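PDB 5BPK: gamma-glutamyltranspeptidase (Ggt) from Helicobacter pylori 26695, which probably cleaves the gamma-glutamyl bond of glutathione and related compounds and passes the glutamyl group to water or an acceptor amine. Local coordinates for residues S95-N107 with E117-L129. Residues are numbered along the deposited sequence; the frame is centred on the assembly and turned at random.
Sequences SRIITTVLQVISN and EAVSAPRFHMQWL. With EDO (1,2-ethanediol), chain R; EDO (1,2-ethanediol), chain V; EDO (1,2-ethanediol), chain H.
Gln103 grips the backbone of Phe124 at both polar ends. Gln103 OE1 accepts the N-H of Phe124 (N to OE1 2.8 Å), in the carbonyl plane and on a lone pair, while Gln103 NE2 reaches Phe124 O at 2.7 Å along a more bent path. NE2 also donates to Thr99 O, one helical turn back, which fixes the rotation of the amide. Gln103 OE1 lies over one face of the Phe124 ring, 3.2 Å from Phe124 CD2.

Further along, the His125 ring is fixed at both nitrogens: His125 ND1 is hydrogen-bonded to Thr99 OG1 (2.7 Å), and NE2 donates almost straight (172°) to Gln127 OE1, which also accepts from Ser95 OG. Arg96, its chain folded back at chi2 (72°) and chi3 (63°), lays CG over the ring centre in a CH-pi contact, 3.6 Å from the centroid of the His125 ring. At the other end, Asn107 ND2 bonds to Ala118 O (3.1 Å) beside the Val104–Ala118 packing.

Thr100 CG2 covers one face of the Arg123 guanidinium, whose NH1 is held by Met161 O and Asp183. Strands 77-81 and 84-89 pack against the far side of helix 96-109, an arrangement consistent with the sheet-helix layering of the Ntn-hydrolase fold, and Ile97 touches the bound inhibitor.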
loop_
_atom_site.group_PDB
_atom_site.type_symbol
_atom_site.label_atom_id
_atom_site.label_comp_id
_atom_site.label_asym_id
_atom_site.label_seq_id
_atom_site.Cartn_x
_atom_site.Cartn_y
_atom_site.Cartn_z
ATOM N N SER B 95 -1.379 -4.298 7.794
ATOM C CA SER B 95 -2.712 -4.410 8.374
ATOM C C SER B 95 -3.328 -3.056 8.779
ATOM O O SER B 95 -4.554 -2.916 8.807
ATOM C CB SER B 95 -2.646 -5.299 9.600
ATOM O OG SER B 95 -1.695 -4.758 10.507
ATOM N N ARG B 96 -2.494 -2.067 9.093
ATOM C CA ARG B 96 -2.991 -0.757 9.532
ATOM C C ARG B 96 -3.491 0.116 8.377
ATOM O O ARG B 96 -4.108 1.140 8.616
ATOM C CB ARG B 96 -1.924 0.014 10.330
ATOM C CG ARG B 96 -1.794 -0.390 11.785
ATOM C CD ARG B 96 -1.160 -1.739 12.005
ATOM N NE ARG B 96 0.218 -1.810 11.530
ATOM C CZ ARG B 96 1.032 -2.847 11.739
ATOM N NH1 ARG B 96 0.625 -3.903 12.443
ATOM N NH2 ARG B 96 2.264 -2.821 11.259
ATOM N N ILE B 97 -3.249 -0.291 7.133
ATOM C CA ILE B 97 -3.650 0.525 5.985
ATOM C C ILE B 97 -5.147 0.803 6.006
ATOM O O ILE B 97 -5.575 1.953 5.842
ATOM C CB ILE B 97 -3.284 -0.130 4.649
ATOM C CG1 ILE B 97 -1.765 -0.141 4.486
ATOM C CG2 ILE B 97 -3.947 0.632 3.480
ATOM C CD1 ILE B 97 -1.296 -0.891 3.278
ATOM N N ILE B 98 -5.935 -0.256 6.204
ATOM C CA ILE B 98 -7.380 -0.168 6.053
ATOM C C ILE B 98 -7.927 0.845 7.038
ATOM O O ILE B 98 -8.740 1.717 6.680
ATOM C CB ILE B 98 -8.060 -1.529 6.279
ATOM C CG1 ILE B 98 -7.556 -2.540 5.248
ATOM C CG2 ILE B 98 -9.572 -1.384 6.215
ATOM C CD1 ILE B 98 -7.899 -3.957 5.575
ATOM N N THR B 99 -7.452 0.764 8.277
ATOM C CA THR B 99 -7.975 1.641 9.316
ATOM C C THR B 99 -7.444 3.083 9.170
ATOM O O THR B 99 -8.177 4.050 9.411
ATOM C CB THR B 99 -7.688 1.058 10.717
ATOM O OG1 THR B 99 -6.277 0.905 10.908
ATOM C CG2 THR B 99 -8.398 -0.307 10.896
ATOM N N THR B 100 -6.194 3.233 8.728
ATOM C CA THR B 100 -5.639 4.561 8.471
ATOM C C THR B 100 -6.450 5.291 7.395
ATOM O O THR B 100 -6.864 6.438 7.592
ATOM C CB THR B 100 -4.155 4.473 8.049
ATOM O OG1 THR B 100 -3.352 4.211 9.212
ATOM C CG2 THR B 100 -3.675 5.758 7.394
ATOM N N VAL B 101 -6.712 4.605 6.282
ATOM C CA VAL B 101 -7.419 5.245 5.170
ATOM C C VAL B 101 -8.872 5.596 5.570
ATOM O O VAL B 101 -9.360 6.682 5.269
ATOM C CB VAL B 101 -7.350 4.376 3.882
ATOM C CG1 VAL B 101 -8.260 4.928 2.800
ATOM C CG2 VAL B 101 -5.894 4.294 3.367
ATOM N N LEU B 102 -9.539 4.669 6.262
ATOM C CA LEU B 102 -10.886 4.889 6.806
ATOM C C LEU B 102 -10.962 6.177 7.627
ATOM O O LEU B 102 -11.886 6.973 7.483
ATOM C CB LEU B 102 -11.273 3.676 7.689
ATOM C CG LEU B 102 -12.524 3.577 8.566
ATOM C CD1 LEU B 102 -12.460 4.423 9.803
ATOM C CD2 LEU B 102 -13.749 3.886 7.746
ATOM N N GLN B 103 -9.976 6.372 8.493
ATOM C CA GLN B 103 -9.984 7.494 9.410
ATOM C C GLN B 103 -9.818 8.820 8.672
ATOM O O GLN B 103 -10.523 9.788 8.971
ATOM C CB GLN B 103 -8.938 7.288 10.522
ATOM C CG GLN B 103 -9.408 6.254 11.539
ATOM C CD GLN B 103 -8.347 5.822 12.521
ATOM O OE1 GLN B 103 -8.231 6.395 13.622
ATOM N NE2 GLN B 103 -7.548 4.812 12.138
ATOM N N VAL B 104 -8.926 8.860 7.686
ATOM C CA VAL B 104 -8.721 10.086 6.908
ATOM C C VAL B 104 -10.013 10.468 6.189
ATOM O O VAL B 104 -10.454 11.625 6.236
ATOM C CB VAL B 104 -7.549 9.957 5.912
ATOM C CG1 VAL B 104 -7.460 11.187 4.997
ATOM C CG2 VAL B 104 -6.237 9.747 6.662
ATOM N N ILE B 105 -10.637 9.484 5.548
ATOM C CA ILE B 105 -11.889 9.722 4.845
ATOM C C ILE B 105 -13.004 10.214 5.783
ATOM O O ILE B 105 -13.705 11.182 5.473
ATOM C CB ILE B 105 -12.355 8.468 4.071
ATOM C CG1 ILE B 105 -11.363 8.150 2.951
ATOM C CG2 ILE B 105 -13.769 8.685 3.513
ATOM C CD1 ILE B 105 -11.628 6.845 2.238
ATOM N N SER B 106 -13.168 9.537 6.913
ATOM C CA SER B 106 -14.161 9.915 7.915
ATOM C C SER B 106 -13.879 11.306 8.462
ATOM O O SER B 106 -14.802 12.087 8.674
ATOM C CB SER B 106 -14.165 8.894 9.059
ATOM O OG SER B 106 -14.987 9.297 10.144
ATOM N N ASN B 107 -12.606 11.611 8.715
ATOM C CA ASN B 107 -12.257 12.925 9.255
ATOM C C ASN B 107 -12.726 14.057 8.336
ATOM O O ASN B 107 -13.198 15.094 8.802
ATOM C CB ASN B 107 -10.759 13.031 9.512
ATOM C CG ASN B 107 -10.308 12.227 10.727
ATOM O OD1 ASN B 107 -11.123 11.851 11.582
ATOM N ND2 ASN B 107 -8.998 11.961 10.809
ATOM N N GLU B 117 -5.554 18.508 8.280
ATOM C CA GLU B 117 -6.100 18.110 9.573
ATOM C C GLU B 117 -6.488 16.622 9.576
ATOM O O GLU B 117 -6.170 15.875 10.525
ATOM C CB GLU B 117 -7.311 18.965 9.917
ATOM C CG GLU B 117 -6.975 20.431 10.190
ATOM C CD GLU B 117 -8.211 21.331 10.235
ATOM O OE1 GLU B 117 -9.201 21.075 9.510
ATOM O OE2 GLU B 117 -8.186 22.304 11.004
ATOM N N ALA B 118 -7.165 16.193 8.514
ATOM C CA ALA B 118 -7.614 14.807 8.405
ATOM C C ALA B 118 -6.443 13.824 8.448
ATOM O O ALA B 118 -6.568 12.731 9.015
ATOM C CB ALA B 118 -8.437 14.601 7.135
ATOM N N VAL B 119 -5.325 14.198 7.821
ATOM C CA VAL B 119 -4.117 13.360 7.819
ATOM C C VAL B 119 -3.327 13.406 9.150
ATOM O O VAL B 119 -2.888 12.365 9.654
ATOM C CB VAL B 119 -3.197 13.715 6.630
ATOM C CG1 VAL B 119 -1.830 13.020 6.739
ATOM C CG2 VAL B 119 -3.883 13.362 5.296
ATOM N N SER B 120 -3.137 14.598 9.708
ATOM C CA SER B 120 -2.365 14.735 10.948
ATOM C C SER B 120 -3.074 14.152 12.170
ATOM O O SER B 120 -2.415 13.720 13.117
ATOM C CB SER B 120 -2.035 16.200 11.210
ATOM O OG SER B 120 -1.113 16.683 10.253
ATOM N N ALA B 121 -4.404 14.143 12.148
ATOM C CA ALA B 121 -5.204 13.703 13.303
ATOM C C ALA B 121 -4.743 12.337 13.815
ATOM O O ALA B 121 -4.499 11.421 13.011
ATOM C CB ALA B 121 -6.680 13.651 12.950
ATOM N N PRO B 122 -4.609 12.199 15.147
ATOM C CA PRO B 122 -4.220 10.907 15.700
ATOM C C PRO B 122 -5.148 9.769 15.274
ATOM O O PRO B 122 -6.342 9.987 15.084
ATOM C CB PRO B 122 -4.315 11.138 17.207
ATOM C CG PRO B 122 -3.894 12.576 17.353
ATOM C CD PRO B 122 -4.576 13.258 16.179
ATOM N N ARG B 123 -4.569 8.577 15.135
ATOM C CA ARG B 123 -5.245 7.399 14.602
ATOM C C ARG B 123 -5.317 6.299 15.651
ATOM O O ARG B 123 -4.421 6.187 16.488
ATOM C CB ARG B 123 -4.478 6.870 13.389
ATOM C CG ARG B 123 -4.617 7.762 12.179
ATOM C CD ARG B 123 -3.557 7.446 11.085
ATOM N NE ARG B 123 -3.549 8.550 10.126
ATOM C CZ ARG B 123 -2.597 8.822 9.252
ATOM N NH1 ARG B 123 -1.498 8.087 9.172
ATOM N NH2 ARG B 123 -2.744 9.876 8.463
ATOM N N PHE B 124 -6.389 5.503 15.602
ATOM C CA PHE B 124 -6.514 4.288 16.420
ATOM C C PHE B 124 -6.654 3.095 15.486
ATOM O O PHE B 124 -6.821 3.256 14.284
ATOM C CB PHE B 124 -7.696 4.356 17.407
ATOM C CG PHE B 124 -9.037 4.486 16.746
ATOM C CD1 PHE B 124 -9.776 3.361 16.390
ATOM C CD2 PHE B 124 -9.543 5.737 16.450
ATOM C CE1 PHE B 124 -11.007 3.496 15.761
ATOM C CE2 PHE B 124 -10.755 5.880 15.809
ATOM C CZ PHE B 124 -11.495 4.759 15.457
ATOM N N HIS B 125 -6.571 1.895 16.043
ATOM C CA HIS B 125 -6.581 0.688 15.230
ATOM C C HIS B 125 -7.032 -0.515 16.044
ATOM O O HIS B 125 -6.588 -0.713 17.170
ATOM C CB HIS B 125 -5.171 0.483 14.656
ATOM C CG HIS B 125 -4.974 -0.796 13.908
ATOM N ND1 HIS B 125 -5.486 -1.014 12.648
ATOM C CD2 HIS B 125 -4.286 -1.919 14.237
ATOM C CE1 HIS B 125 -5.133 -2.220 12.237
ATOM N NE2 HIS B 125 -4.396 -2.787 13.177
ATOM N N MET B 126 -7.907 -1.306 15.438
ATOM C CA MET B 126 -8.335 -2.599 15.953
ATOM C C MET B 126 -8.310 -3.582 14.787
ATOM O O MET B 126 -8.925 -3.327 13.764
ATOM C CB MET B 126 -9.741 -2.467 16.555
ATOM C CG MET B 126 -10.535 -3.754 16.744
ATOM S SD MET B 126 -9.803 -4.976 17.831
ATOM C CE MET B 126 -10.057 -4.211 19.450
ATOM N N GLN B 127 -7.573 -4.681 14.947
ATOM C CA GLN B 127 -7.490 -5.723 13.909
ATOM C C GLN B 127 -7.890 -7.110 14.406
ATOM O O GLN B 127 -7.517 -8.122 13.797
ATOM C CB GLN B 127 -6.096 -5.760 13.259
ATOM C CG GLN B 127 -4.954 -6.093 14.168
ATOM C CD GLN B 127 -3.637 -6.224 13.407
ATOM O OE1 GLN B 127 -3.143 -5.260 12.810
ATOM N NE2 GLN B 127 -3.065 -7.426 13.418
ATOM N N TRP B 128 -8.677 -7.140 15.485
ATOM C CA TRP B 128 -9.314 -8.356 16.020
ATOM C C TRP B 128 -8.298 -9.245 16.754
ATOM O O TRP B 128 -8.457 -9.503 17.951
ATOM C CB TRP B 128 -10.118 -9.066 14.912
ATOM C CG TRP B 128 -10.490 -10.508 15.120
ATOM C CD1 TRP B 128 -11.431 -11.006 15.970
ATOM C CD2 TRP B 128 -9.940 -11.621 14.427
ATOM N NE1 TRP B 128 -11.500 -12.380 15.841
ATOM C CE2 TRP B 128 -10.581 -12.779 14.909
ATOM C CE3 TRP B 128 -8.952 -11.755 13.443
ATOM C CZ2 TRP B 128 -10.271 -14.055 14.435
ATOM C CZ3 TRP B 128 -8.644 -13.023 12.978
ATOM C CH2 TRP B 128 -9.304 -14.151 13.473
ATOM N N LEU B 129 -7.250 -9.684 16.061
ATOM C CA LEU B 129 -6.099 -10.309 16.709
ATOM C C LEU B 129 -4.852 -9.519 16.312
ATOM O O LEU B 129 -4.598 -9.347 15.128
ATOM C CB LEU B 129 -5.939 -11.778 16.286
ATOM C CG LEU B 129 -6.998 -12.773 16.745
ATOM C CD1 LEU B 129 -6.691 -14.166 16.188
ATOM C CD2 LEU B 129 -7.111 -12.796 18.273
HETATM C C1 EDO R . -6.747 8.367 18.371
HETATM O O1 EDO R . -8.064 8.042 18.838
HETATM C C2 EDO R . -5.700 7.573 19.159
HETATM O O2 EDO R . -4.347 7.806 18.706
HETATM C C1 EDO V . -14.526 7.392 12.994
HETATM O O1 EDO V . -13.681 8.337 12.320
HETATM C C2 EDO V . -14.165 7.245 14.468
HETATM O O2 EDO V . -14.532 8.438 15.153
HETATM C C1 EDO H . 1.308 19.748 12.915
HETATM O O1 EDO H . 2.749 19.688 12.878
HETATM C C2 EDO H . 0.701 18.825 11.847
HETATM O O2 EDO H . 0.357 19.536 10.633
HETATM O O HOH W 1 -9.334 8.743 14.359
HETATM O O HOH W 2 -7.515 10.080 12.486
#